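Local coordinates for protein octenoyl-CoA reductase/carboxylase (Streptomyces sp., PDB 4A0S) that binds NADP and an eight-carbon acyl-CoA and, as a carboxylase/reductase, probably turns 2-octenoyl-CoA into a carboxylated extender unit for polyketide synthesis, at residues S73-T78 with G114-G119; H136-P141 with V198-A203; G171-Y176 with V409-M414. One frame throughout, in Å; residues are numbered along the deposited sequence.

Contact 1. Residues S73-T78 with G114-G119; sequences SINYNT and GSDCSG. With NAP (NADP nicotinamide-adenine-dinucleotide phosphate), chain F.
In the GroES-like domain of this medium-chain dehydrogenase/reductase fold, Ser73, Asn75 and Asn77 meet Ser115 and Asp116 beside the bound NADP and acyl-CoA. The carboxylate of Asp116 is the polar centre. Its OD1 takes two donors from different directions. Ser73 OG donates to Asp116 OD1 at 2.6 Å, using the syn lone pair of OD1. Asn75 ND2 donates to Asp116 OD1 at 3.1 Å from above the carboxylate, 54° out of its plane. For Asn75 the bond lies nearly in the plane of its own amide. CG of Asn75 stands anti to its carbonyl carbon (chi1 -80°), which turns ND2 to Asp116 while the same nitrogen also donates to water 1.

Water 1 ties the two segments further. It donates to Ser73 O at 2.6 Å, accepts from Ser115 N, and is bonded to Thr78 OG1. Water 2 links Thr78 OG1 to Gly114 N and Ser115 OG. Two residues after Asn75, Asn77 ND2 donates to Ser115 OG at 2.9 Å, tilted 25° from the amide plane. Ser115 OG is also hydrogen-bonded to Trp164 O, so several bonds grip this hydroxyl. Asn77 itself touches the acyl-CoA. The neighbouring Tyr76 turns to the cofactor, where the ring edge at CD2 meets a diphosphate oxygen, O2A of NADP, at 3.3 Å.

Asn75 is the residue just before helix 76-82, and Thr78 OG1 accepts from Asn75 N. The contact lies where strand 64-73 runs into that helix and the loop after strand 110-112 runs into strand 117-124. Asp116 OD2 accepts from Leu201 N, in the first turn of helix 200-210. Lys408 reaches Ser73 OG from the neighbouring strand 408-412.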
# COMPACT_ATOMS: atom_id res chain seq x y z
N SER A 73 -30.16 -15.53 -5.14
CA SER A 73 -30.68 -14.18 -5.14
C SER A 73 -30.68 -13.69 -6.57
O SER A 73 -29.96 -14.23 -7.43
CB SER A 73 -29.81 -13.27 -4.29
OG SER A 73 -28.64 -12.91 -4.99
N ILE A 74 -31.47 -12.66 -6.83
CA ILE A 74 -31.32 -11.95 -8.09
C ILE A 74 -30.18 -10.97 -7.91
O ILE A 74 -30.13 -10.22 -6.92
CB ILE A 74 -32.60 -11.22 -8.52
CG1 ILE A 74 -33.78 -12.18 -8.51
CG2 ILE A 74 -32.41 -10.58 -9.89
CD1 ILE A 74 -33.61 -13.33 -9.48
N ASN A 75 -29.25 -11.01 -8.86
CA ASN A 75 -28.24 -10.01 -8.96
C ASN A 75 -28.46 -9.26 -10.22
O ASN A 75 -29.18 -9.72 -11.10
CB ASN A 75 -26.86 -10.65 -8.94
CG ASN A 75 -26.45 -10.98 -7.55
OD1 ASN A 75 -26.12 -10.08 -6.78
ND2 ASN A 75 -26.55 -12.24 -7.19
N TYR A 76 -27.86 -8.09 -10.31
CA TYR A 76 -28.10 -7.36 -11.50
C TYR A 76 -27.56 -8.13 -12.69
O TYR A 76 -28.14 -8.07 -13.75
CB TYR A 76 -27.63 -5.90 -11.43
CG TYR A 76 -28.61 -5.04 -12.18
CD1 TYR A 76 -28.65 -5.06 -13.57
CD2 TYR A 76 -29.53 -4.24 -11.51
CE1 TYR A 76 -29.55 -4.31 -14.29
CE2 TYR A 76 -30.46 -3.47 -12.23
CZ TYR A 76 -30.46 -3.52 -13.63
OH TYR A 76 -31.33 -2.75 -14.39
N ASN A 77 -26.48 -8.89 -12.49
CA ASN A 77 -25.93 -9.64 -13.62
C ASN A 77 -26.92 -10.69 -14.16
O ASN A 77 -26.88 -11.02 -15.34
CB ASN A 77 -24.54 -10.23 -13.34
CG ASN A 77 -24.55 -11.35 -12.28
OD1 ASN A 77 -25.55 -11.60 -11.63
ND2 ASN A 77 -23.42 -12.03 -12.12
N THR A 78 -27.80 -11.15 -13.28
CA THR A 78 -28.89 -12.05 -13.65
C THR A 78 -29.79 -11.33 -14.63
O THR A 78 -30.15 -11.88 -15.67
CB THR A 78 -29.71 -12.49 -12.41
OG1 THR A 78 -28.81 -12.88 -11.36
CG2 THR A 78 -30.67 -13.66 -12.76
N GLY A 114 -27.46 -17.28 -11.90
CA GLY A 114 -27.44 -17.25 -10.46
C GLY A 114 -26.00 -17.23 -10.04
O GLY A 114 -25.23 -18.14 -10.34
N SER A 115 -25.63 -16.17 -9.33
CA SER A 115 -24.24 -15.90 -9.06
C SER A 115 -23.90 -15.91 -7.59
O SER A 115 -22.75 -15.77 -7.21
CB SER A 115 -23.87 -14.57 -9.69
OG SER A 115 -24.11 -14.70 -11.08
N ASP A 116 -24.91 -16.11 -6.76
CA ASP A 116 -24.63 -16.53 -5.39
C ASP A 116 -25.68 -17.52 -4.93
O ASP A 116 -26.65 -17.79 -5.65
CB ASP A 116 -24.37 -15.35 -4.42
CG ASP A 116 -25.37 -14.21 -4.55
OD1 ASP A 116 -26.51 -14.39 -5.02
OD2 ASP A 116 -25.00 -13.10 -4.13
N CYS A 117 -25.47 -18.09 -3.76
CA CYS A 117 -26.44 -19.00 -3.23
C CYS A 117 -25.99 -19.44 -1.88
O CYS A 117 -24.84 -19.20 -1.49
CB CYS A 117 -26.63 -20.21 -4.15
SG CYS A 117 -25.53 -21.56 -3.89
N SER A 118 -26.92 -20.04 -1.15
CA SER A 118 -26.58 -20.80 0.03
C SER A 118 -27.14 -22.18 -0.22
O SER A 118 -28.08 -22.36 -1.00
CB SER A 118 -27.19 -20.19 1.27
OG SER A 118 -28.61 -20.18 1.14
N GLY A 119 -26.55 -23.16 0.44
CA GLY A 119 -27.07 -24.47 0.28
C GLY A 119 -26.25 -25.54 0.95
O GLY A 119 -25.53 -25.30 1.90
PA NAP F . -29.58 -3.10 -7.61
O1A NAP F . -29.89 -3.96 -6.33
O2A NAP F . -30.68 -3.00 -8.63
O5B NAP F . -29.27 -1.68 -7.10
C5B NAP F . -28.82 -0.74 -8.05
C4B NAP F . -29.18 0.63 -7.50
O4B NAP F . -28.67 1.57 -8.46
C3B NAP F . -30.70 0.87 -7.38
O3B NAP F . -30.97 0.97 -6.00
C2B NAP F . -30.92 2.25 -7.97
O2B NAP F . -30.76 3.28 -6.99
C1B NAP F . -29.82 2.40 -8.96
N9A NAP F . -30.26 1.81 -10.24
C8A NAP F . -31.09 0.77 -10.46
N7A NAP F . -31.20 0.53 -11.77
C5A NAP F . -30.44 1.44 -12.37
C6A NAP F . -30.18 1.70 -13.70
N6A NAP F . -30.73 0.93 -14.64
N1A NAP F . -29.36 2.69 -13.99
C2A NAP F . -28.79 3.43 -13.04
N3A NAP F . -29.02 3.23 -11.76
C4A NAP F . -29.84 2.23 -11.42
O3 NAP F . -28.26 -3.62 -8.34
PN NAP F . -26.87 -3.90 -7.57
O1N NAP F . -26.98 -5.43 -7.25
O2N NAP F . -26.59 -2.94 -6.44
O5D NAP F . -25.90 -3.71 -8.82
C5D NAP F . -25.74 -2.36 -9.26
C4D NAP F . -24.76 -2.44 -10.40
O4D NAP F . -23.54 -3.05 -9.86
C3D NAP F . -25.22 -3.36 -11.53
O3D NAP F . -24.79 -2.66 -12.72
C2D NAP F . -24.42 -4.63 -11.31
O2D NAP F . -24.20 -5.34 -12.56
C1D NAP F . -23.12 -4.00 -10.87
N1N NAP F . -22.48 -4.96 -10.00
C2N NAP F . -21.15 -5.25 -10.26
C3N NAP F . -20.56 -6.15 -9.42
C7N NAP F . -19.15 -6.46 -9.70
O7N NAP F . -18.50 -5.86 -10.57
N7N NAP F . -18.70 -7.45 -8.97
C4N NAP F . -21.25 -6.75 -8.36
C5N NAP F . -22.57 -6.46 -8.08
C6N NAP F . -23.19 -5.55 -8.92
P2B NAP F . -31.36 4.71 -7.40
O1X NAP F . -31.38 5.33 -5.90
O2X NAP F . -30.33 5.53 -8.34
O3X NAP F . -32.70 4.33 -8.00
O HOH W 1 -27.90 -14.29 -8.98
O HOH W 2 -26.82 -14.60 -12.22

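Contact 2. Residues H136-P141 with V198-A203; sequences HVIVHP and VSPLCA. With CO8 (octanoyl-coenzyme A), chain E.
Leu201 and Pro141 meet against the acyl chain of the bound CoA ester. Pro141 CG lies 3.8 Å from Leu201 CG, and the two side chains cross at about a right angle. Both touch the ligand. Leu201 CD1 is 3.5 Å from C4' of the acyl chain, and Pro141 CG is 3.7 Å from C6', two carbons further along. The leucine has its CG anti to the backbone N (chi1 -176°), which carries the branched end past the proline to the chain. It touches NADP as well. With an alanine here both methyl branches are gone, so a gap would probably open beside C4' and Pro141, and the acyl chain would lose one wall against which it is held.

Pro200 makes the rest of the contact. Its CB packs 3.4 Å from Val139 O and 3.7 Å from His140 CB. Its CG meets Ile138 CD1 at 3.9 Å, again between saturated carbons. The pyrrolidine ring therefore lies along the backbone at the end of strand 136-139. The His140 ring turns off toward His365, to whose ND1 its NE2 is hydrogen-bonded.

Further out, polar bonds fix the helix start. Pro200 O is bonded to Gln368 NE2 of helix 365-376, and Ser199 OG is held by Tyr236 OH. Ile138 touches Asn372 of the same helix 365-376. On the strand side, Ile138 pairs with Leu185 and Val139 with Cys117 through the backbone. The arrangement joins the GroES-like domain to the helix leading into the Rossmann domain, and the acyl pocket lies at this junction. Such a cleft between the two domains is where substrates bind in medium-chain dehydrogenases/reductases.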
# COMPACT_ATOMS: atom_id res chain seq x y z
N HIS A 136 -23.13 -26.92 5.17
CA HIS A 136 -23.89 -25.73 4.84
C HIS A 136 -22.93 -24.68 4.33
O HIS A 136 -21.97 -24.32 5.01
CB HIS A 136 -24.64 -25.22 6.06
CG HIS A 136 -25.83 -26.05 6.41
ND1 HIS A 136 -26.83 -25.60 7.25
CD2 HIS A 136 -26.22 -27.29 6.00
CE1 HIS A 136 -27.76 -26.53 7.36
NE2 HIS A 136 -27.42 -27.56 6.61
N VAL A 137 -23.19 -24.23 3.12
CA VAL A 137 -22.29 -23.31 2.46
C VAL A 137 -23.02 -22.13 1.87
O VAL A 137 -24.22 -22.16 1.62
CB VAL A 137 -21.52 -24.00 1.31
CG1 VAL A 137 -20.62 -25.11 1.86
CG2 VAL A 137 -22.48 -24.54 0.26
N ILE A 138 -22.27 -21.06 1.66
CA ILE A 138 -22.69 -20.07 0.72
C ILE A 138 -21.71 -20.22 -0.41
O ILE A 138 -20.61 -20.74 -0.24
CB ILE A 138 -22.69 -18.68 1.31
CG1 ILE A 138 -21.35 -18.41 2.00
CG2 ILE A 138 -23.88 -18.53 2.25
CD1 ILE A 138 -21.09 -16.95 2.32
N VAL A 139 -22.15 -19.81 -1.59
CA VAL A 139 -21.28 -19.79 -2.73
C VAL A 139 -21.19 -18.34 -3.10
O VAL A 139 -22.22 -17.64 -3.17
CB VAL A 139 -21.86 -20.59 -3.90
CG1 VAL A 139 -21.03 -20.36 -5.15
CG2 VAL A 139 -21.97 -22.07 -3.53
N HIS A 140 -19.96 -17.87 -3.30
CA HIS A 140 -19.73 -16.56 -3.88
C HIS A 140 -19.29 -16.73 -5.34
O HIS A 140 -18.92 -17.83 -5.74
CB HIS A 140 -18.73 -15.74 -3.06
CG HIS A 140 -17.34 -16.29 -3.07
ND1 HIS A 140 -16.48 -16.10 -4.13
CD2 HIS A 140 -16.65 -16.99 -2.15
CE1 HIS A 140 -15.32 -16.68 -3.87
NE2 HIS A 140 -15.40 -17.23 -2.67
N PRO A 141 -19.36 -15.66 -6.13
CA PRO A 141 -19.30 -15.80 -7.59
C PRO A 141 -17.92 -15.91 -8.23
O PRO A 141 -17.84 -16.13 -9.43
CB PRO A 141 -19.98 -14.51 -8.09
CG PRO A 141 -19.71 -13.52 -6.99
CD PRO A 141 -19.88 -14.34 -5.73
N VAL A 198 -28.40 -14.02 -0.09
CA VAL A 198 -28.50 -12.67 -0.68
C VAL A 198 -27.18 -11.90 -0.70
O VAL A 198 -27.02 -10.96 -1.46
CB VAL A 198 -29.62 -11.81 -0.04
CG1 VAL A 198 -30.99 -12.36 -0.37
CG2 VAL A 198 -29.43 -11.66 1.47
N SER A 199 -26.22 -12.35 0.09
CA SER A 199 -25.06 -11.53 0.39
C SER A 199 -23.79 -11.72 -0.41
O SER A 199 -23.12 -10.75 -0.71
CB SER A 199 -24.74 -11.64 1.87
OG SER A 199 -25.80 -11.09 2.61
N PRO A 200 -23.43 -12.98 -0.75
CA PRO A 200 -22.03 -13.14 -1.18
C PRO A 200 -21.61 -12.22 -2.31
O PRO A 200 -20.57 -11.55 -2.19
CB PRO A 200 -21.97 -14.61 -1.61
CG PRO A 200 -22.96 -15.27 -0.67
CD PRO A 200 -24.11 -14.27 -0.60
N LEU A 201 -22.40 -12.14 -3.36
CA LEU A 201 -21.98 -11.36 -4.52
C LEU A 201 -21.92 -9.87 -4.19
O LEU A 201 -20.86 -9.26 -4.31
CB LEU A 201 -22.88 -11.62 -5.71
CG LEU A 201 -22.45 -10.92 -7.00
CD1 LEU A 201 -22.89 -11.75 -8.19
CD2 LEU A 201 -23.05 -9.59 -7.04
N CYS A 202 -23.03 -9.30 -3.76
CA CYS A 202 -23.09 -7.86 -3.50
C CYS A 202 -22.24 -7.45 -2.30
O CYS A 202 -21.54 -6.43 -2.34
CB CYS A 202 -24.53 -7.42 -3.30
SG CYS A 202 -25.39 -7.33 -4.85
N ALA A 203 -22.33 -8.22 -1.23
CA ALA A 203 -21.60 -7.89 -0.04
C ALA A 203 -20.10 -8.04 -0.30
O ALA A 203 -19.33 -7.18 0.09
CB ALA A 203 -22.02 -8.73 1.13
N1A CO8 E . -24.17 -11.47 -29.71
C2A CO8 E . -23.17 -12.36 -29.73
N3A CO8 E . -21.92 -11.98 -29.49
C4A CO8 E . -21.65 -10.68 -29.22
C5A CO8 E . -22.66 -9.73 -29.19
C6A CO8 E . -23.96 -10.16 -29.44
N6A CO8 E . -24.97 -9.29 -29.41
N7A CO8 E . -22.11 -8.55 -28.90
C8A CO8 E . -20.80 -8.75 -28.75
N9A CO8 E . -20.52 -10.04 -28.95
C1B CO8 E . -19.19 -10.72 -28.90
C2B CO8 E . -18.37 -10.43 -30.16
O2B CO8 E . -17.65 -11.61 -30.57
C3B CO8 E . -17.41 -9.35 -29.64
O3B CO8 E . -16.21 -9.34 -30.40
P3B CO8 E . -16.08 -8.15 -31.49
O7A CO8 E . -15.72 -8.87 -32.90
O8A CO8 E . -17.57 -7.52 -31.80
O9A CO8 E . -15.14 -7.10 -31.06
C4B CO8 E . -17.15 -9.79 -28.20
O4B CO8 E . -18.42 -10.27 -27.74
C5B CO8 E . -16.86 -8.60 -27.28
O5B CO8 E . -16.75 -9.06 -25.92
P1A CO8 E . -15.42 -9.90 -25.45
O1A CO8 E . -15.65 -10.24 -23.85
O2A CO8 E . -15.18 -11.17 -26.20
O3A CO8 E . -14.14 -8.89 -25.72
P2A CO8 E . -13.46 -7.79 -24.71
O4A CO8 E . -13.04 -6.54 -25.61
O5A CO8 E . -12.31 -8.32 -23.91
O6A CO8 E . -14.66 -7.23 -23.75
CBP CO8 E . -15.74 -6.58 -21.64
CCP CO8 E . -14.42 -6.97 -22.35
CDP CO8 E . -16.10 -5.17 -22.15
CEP CO8 E . -15.44 -6.49 -20.14
CAP CO8 E . -16.85 -7.63 -21.96
OAP CO8 E . -16.43 -9.01 -21.71
C9P CO8 E . -18.22 -7.35 -21.26
O9P CO8 E . -18.93 -6.44 -21.69
N8P CO8 E . -18.56 -8.16 -20.23
C7P CO8 E . -19.87 -8.06 -19.53
C6P CO8 E . -19.84 -7.33 -18.16
C5P CO8 E . -21.09 -6.41 -18.06
O5P CO8 E . -21.24 -5.49 -18.86
N4P CO8 E . -22.08 -6.70 -17.22
C3P CO8 E . -22.12 -7.60 -16.07
C2P CO8 E . -22.22 -6.61 -14.91
S1P CO8 E . -20.83 -6.79 -13.73
C1' CO8 E . -21.69 -7.64 -12.49
O1' CO8 E . -22.92 -7.52 -12.30
C2' CO8 E . -20.89 -8.49 -11.74
C3' CO8 E . -21.36 -9.24 -10.70
C4' CO8 E . -20.47 -10.04 -9.98
C5' CO8 E . -19.13 -10.31 -10.64
C6' CO8 E . -18.42 -11.33 -9.72
C7' CO8 E . -16.99 -11.48 -10.15
C8' CO8 E . -16.37 -12.60 -9.31

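Contact 3. Residues G171-Y176 with V409-M414; sequences GGLAEY and VAVLCM
Met414 lays its terminal methyl over one face of the Tyr176 ring, as a CH-pi contact. CE stands 3.9 Å from the centroid of the Tyr176 ring, 26° off the normal and offset toward the rim. The nearest ring atom is Tyr176 CZ, 3.5 Å from Met414 CE. The methionine chain runs out straight and then bends at its thioether (chi3 -85°), which swings the methyl round to the ring. The same methyl also packs against Glu175 O and Glu175 CB. This is structural packing in the beta-rich GroES-like domain, away from the ligands. It joins the loop leading into strand 176-180 to the end of strand 408-412, the last strand of the chain.

Leu173 is the centre of an inverse gamma turn, closed by a weak bond from Ala174 N to Gly172 O. Its CD2 meets Val411 CB at 3.6 Å, and the leucine branch lies nearly square to the valine. Between these two apolar contacts, Cys413 points at the turn, and its CB lies only 3.1 Å from Ala174 O.

Strand 24-31 lies along the loop. Leu28 and Leu26 are backbone-bonded to Leu173 and Glu175. Helix 2-8 packs beside the Met414–Tyr176 pair, where Met414 touches Ser4 and Leu8, and Tyr176 touches Leu3.

The extended chain of Glu175 runs out beside the carbonyl of Cys413, to which a water joins it. Water 3 donates both to Glu175 OE2, at 2.9 Å, and to Cys413 O, at 2.6 Å.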
# COMPACT_ATOMS: atom_id res chain seq x y z
N GLY A 171 -25.08 -22.04 -12.59
CA GLY A 171 -25.30 -21.06 -11.56
C GLY A 171 -26.29 -21.49 -10.49
O GLY A 171 -26.86 -22.59 -10.52
N GLY A 172 -26.50 -20.59 -9.54
CA GLY A 172 -27.23 -20.90 -8.33
C GLY A 172 -28.74 -20.73 -8.37
O GLY A 172 -29.41 -21.07 -7.40
N LEU A 173 -29.28 -20.18 -9.46
CA LEU A 173 -30.74 -20.06 -9.55
C LEU A 173 -31.33 -21.36 -10.09
O LEU A 173 -31.88 -21.44 -11.19
CB LEU A 173 -31.15 -18.85 -10.36
CG LEU A 173 -30.98 -17.55 -9.57
CD1 LEU A 173 -30.91 -16.38 -10.52
CD2 LEU A 173 -32.11 -17.36 -8.60
N ALA A 174 -31.20 -22.40 -9.28
CA ALA A 174 -31.52 -23.75 -9.69
C ALA A 174 -31.51 -24.55 -8.42
O ALA A 174 -31.13 -24.04 -7.37
CB ALA A 174 -30.44 -24.28 -10.63
N GLU A 175 -31.89 -25.81 -8.51
CA GLU A 175 -31.92 -26.66 -7.35
C GLU A 175 -30.52 -27.15 -7.02
O GLU A 175 -30.24 -27.50 -5.89
CB GLU A 175 -32.87 -27.83 -7.57
CG GLU A 175 -34.33 -27.37 -7.69
CD GLU A 175 -35.32 -28.46 -7.32
OE1 GLU A 175 -35.09 -29.63 -7.67
OE2 GLU A 175 -36.33 -28.16 -6.65
N TYR A 176 -29.64 -27.15 -8.02
CA TYR A 176 -28.25 -27.49 -7.79
C TYR A 176 -27.40 -26.48 -8.47
O TYR A 176 -27.80 -25.90 -9.48
CB TYR A 176 -27.90 -28.87 -8.33
CG TYR A 176 -28.63 -29.97 -7.63
CD1 TYR A 176 -29.88 -30.38 -8.08
CD2 TYR A 176 -28.09 -30.59 -6.50
CE1 TYR A 176 -30.57 -31.38 -7.45
CE2 TYR A 176 -28.80 -31.60 -5.84
CZ TYR A 176 -30.05 -31.98 -6.34
OH TYR A 176 -30.81 -32.95 -5.74
N VAL A 409 -33.22 -9.30 -3.37
CA VAL A 409 -34.32 -10.20 -3.57
C VAL A 409 -33.78 -11.61 -3.56
O VAL A 409 -33.01 -11.98 -4.43
CB VAL A 409 -35.06 -9.95 -4.88
CG1 VAL A 409 -36.24 -10.92 -4.99
CG2 VAL A 409 -35.57 -8.53 -4.92
N ALA A 410 -34.18 -12.37 -2.56
CA ALA A 410 -33.75 -13.73 -2.45
C ALA A 410 -34.65 -14.58 -3.32
O ALA A 410 -35.81 -14.22 -3.58
CB ALA A 410 -33.84 -14.18 -1.01
N VAL A 411 -34.11 -15.71 -3.75
CA VAL A 411 -34.91 -16.71 -4.43
C VAL A 411 -34.68 -18.01 -3.70
O VAL A 411 -33.54 -18.48 -3.57
CB VAL A 411 -34.53 -16.83 -5.94
CG1 VAL A 411 -35.29 -17.95 -6.62
CG2 VAL A 411 -34.80 -15.51 -6.68
N LEU A 412 -35.75 -18.59 -3.18
CA LEU A 412 -35.68 -19.94 -2.66
C LEU A 412 -35.51 -20.84 -3.87
O LEU A 412 -36.12 -20.61 -4.91
CB LEU A 412 -36.95 -20.32 -1.90
CG LEU A 412 -37.31 -19.45 -0.71
CD1 LEU A 412 -38.74 -19.78 -0.20
CD2 LEU A 412 -36.25 -19.53 0.40
N CYS A 413 -34.65 -21.83 -3.73
CA CYS A 413 -34.46 -22.75 -4.82
C CYS A 413 -34.99 -24.07 -4.36
O CYS A 413 -36.18 -24.36 -4.54
CB CYS A 413 -32.98 -22.80 -5.20
SG CYS A 413 -32.46 -21.20 -5.81
N MET A 414 -34.14 -24.86 -3.73
CA MET A 414 -34.60 -26.10 -3.17
C MET A 414 -35.34 -25.88 -1.85
O MET A 414 -36.20 -26.68 -1.50
CB MET A 414 -33.45 -27.08 -2.99
CG MET A 414 -33.89 -28.52 -2.87
SD MET A 414 -32.43 -29.52 -2.64
CE MET A 414 -31.95 -29.76 -4.37
O HOH W 3 -37.46 -25.49 -6.47

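Contact 1 lies between the other two, centre to centre about 8 Å from contact 2 and about 7 Å from contact 3. The centres of contacts 2 and 3 are about 12 Å apart, yet their segments meet where Val198 CG1 packs 3.4 Å from Ala410 CB. All three reach one mixed sheet. Gly119 N and Val137 O, 2.8 Å apart, probably bond contacts 1 and 2. Ile74 N and Val409 O, 2.9 Å apart, probably bond contact 1 to contact 3. Contacts 1 and 2 touch both bound ligands. In contact 3, the side chain of Leu173 is about 12 Å from either ligand, but its CD1 packs on Thr78 CG2, in the helix of Tyr76 and Asn77.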